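PDB 3EXZ: MaoC-like dehydratase from Rhodospirillum rubrum, which probably acts as a lyase that adds or removes water at a carbon-carbon double bond. Local coordinates for residues Ile118-Ser123 / Thr137-Val142. Sequence-based numbering, arbitrary orientation.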
# COMPACT_ATOMS: atom_id res chain seq x y z
N ILE A 118 5.36 -3.69 19.55
CA ILE A 118 4.70 -3.17 18.36
C ILE A 118 4.85 -1.65 18.47
O ILE A 118 4.34 -1.02 19.40
CB ILE A 118 3.22 -3.59 18.28
CG1 ILE A 118 3.14 -5.02 17.74
CG2 ILE A 118 2.45 -2.63 17.39
CD1 ILE A 118 1.76 -5.62 17.84
N VAL A 119 5.61 -1.08 17.53
CA VAL A 119 5.87 0.35 17.50
C VAL A 119 4.99 1.01 16.45
O VAL A 119 5.04 0.64 15.27
CB VAL A 119 7.36 0.65 17.18
CG1 VAL A 119 7.64 2.15 17.24
CG2 VAL A 119 8.27 -0.11 18.15
N THR A 120 4.19 1.98 16.88
CA THR A 120 3.32 2.71 15.97
C THR A 120 4.10 3.86 15.34
O THR A 120 4.47 4.82 16.01
CB THR A 120 2.09 3.27 16.72
OG1 THR A 120 1.33 2.19 17.28
CG2 THR A 120 1.20 4.04 15.76
N CYS A 121 4.35 3.75 14.04
CA CYS A 121 5.09 4.77 13.31
C CYS A 121 4.20 5.49 12.32
O CYS A 121 3.56 4.86 11.48
CB CYS A 121 6.26 4.15 12.55
SG CYS A 121 7.39 3.22 13.58
N GLN A 122 4.16 6.81 12.43
CA GLN A 122 3.37 7.61 11.51
C GLN A 122 4.29 8.28 10.51
O GLN A 122 5.02 9.20 10.84
CB GLN A 122 2.56 8.67 12.27
CG GLN A 122 1.67 9.49 11.38
CD GLN A 122 0.68 10.33 12.15
OE1 GLN A 122 -0.40 9.87 12.52
NE2 GLN A 122 1.05 11.58 12.41
N SER A 123 4.25 7.79 9.27
CA SER A 123 5.07 8.35 8.21
C SER A 123 4.25 9.25 7.29
O SER A 123 3.24 8.83 6.74
CB SER A 123 5.70 7.24 7.38
OG SER A 123 6.44 6.35 8.20
N THR A 137 0.05 5.34 9.06
CA THR A 137 0.21 5.12 10.50
C THR A 137 0.33 3.60 10.59
O THR A 137 -0.66 2.86 10.60
CB THR A 137 -1.01 5.63 11.28
OG1 THR A 137 -1.19 7.02 10.99
CG2 THR A 137 -0.81 5.45 12.78
N ALA A 138 1.57 3.13 10.64
CA ALA A 138 1.86 1.70 10.65
C ALA A 138 2.26 1.12 11.99
O ALA A 138 2.79 1.82 12.85
CB ALA A 138 3.00 1.42 9.62
N LYS A 139 1.98 -0.17 12.17
CA LYS A 139 2.41 -0.86 13.37
C LYS A 139 3.54 -1.78 12.89
O LYS A 139 3.33 -2.66 12.05
CB LYS A 139 1.27 -1.67 13.99
CG LYS A 139 0.18 -0.80 14.59
CD LYS A 139 -1.03 -1.64 14.98
CE LYS A 139 -2.03 -0.82 15.79
NZ LYS A 139 -1.37 -0.07 16.91
N VAL A 140 4.73 -1.56 13.43
CA VAL A 140 5.91 -2.32 13.05
C VAL A 140 6.36 -3.18 14.22
O VAL A 140 6.16 -2.82 15.38
CB VAL A 140 7.04 -1.32 12.61
CG1 VAL A 140 8.27 -2.06 12.16
CG2 VAL A 140 6.52 -0.44 11.49
N VAL A 141 6.93 -4.34 13.92
CA VAL A 141 7.41 -5.26 14.95
C VAL A 141 8.90 -5.01 15.14
O VAL A 141 9.71 -5.24 14.24
CB VAL A 141 7.21 -6.74 14.55
CG1 VAL A 141 7.46 -7.63 15.76
CG2 VAL A 141 5.80 -6.95 14.00
N VAL A 142 9.25 -4.53 16.33
CA VAL A 142 10.64 -4.24 16.64
C VAL A 142 11.17 -5.01 17.85
O VAL A 142 10.62 -4.92 18.95
CB VAL A 142 10.84 -2.73 16.92
CG1 VAL A 142 12.32 -2.43 17.13
CG2 VAL A 142 10.28 -1.89 15.77
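K139 lies over the outer face of this antiparallel pair, reaching from one strand across to I118 and T120 of the other. Its CB rests on the CG2 methyl of I118 at 3.7 Å, and CG stays near that methyl while coming within 4.2 Å of T120 OG1. CD and CE carry the extended chain onward, running alongside the T120 side chain, until a bend at the last torsion (chi4 -49°) turns NZ back to 3.5 Å from T120 OG1, a close approach rather than a bond. T120 uses its other branch, CG2, to meet the CG2 methyl of T137 at 3.9 Å. T137 in turn offers OG1 to Q122 OE1, a weak hydrogen bond of 3.3 Å; with CG anti to the backbone N (chi1 -177°), the Q122 chain rises off the sheet, and the turn of its amide leaves OE1 within reach of T137 OG1.

V119, C121, A138 and V140 lie on the reverse face, all but A138 buried. V142, beyond the last pair, points its CB toward the first strand, where its CG2 presses against V119 CG2 at 3.6 Å. C121 SG sits more loosely near V140 CG2; L8, L73, L75 and L5 continue this apolar layer. Between the faces, V119 with V140 and C121 with A138 each exchange two backbone hydrogen bonds, the straightest from V140 N to V119 O (174°). Strands 116-126 and 132-143 thus form a beta hairpin within the antiparallel sheet of the hot-dog fold characteristic of MaoC-like dehydratases.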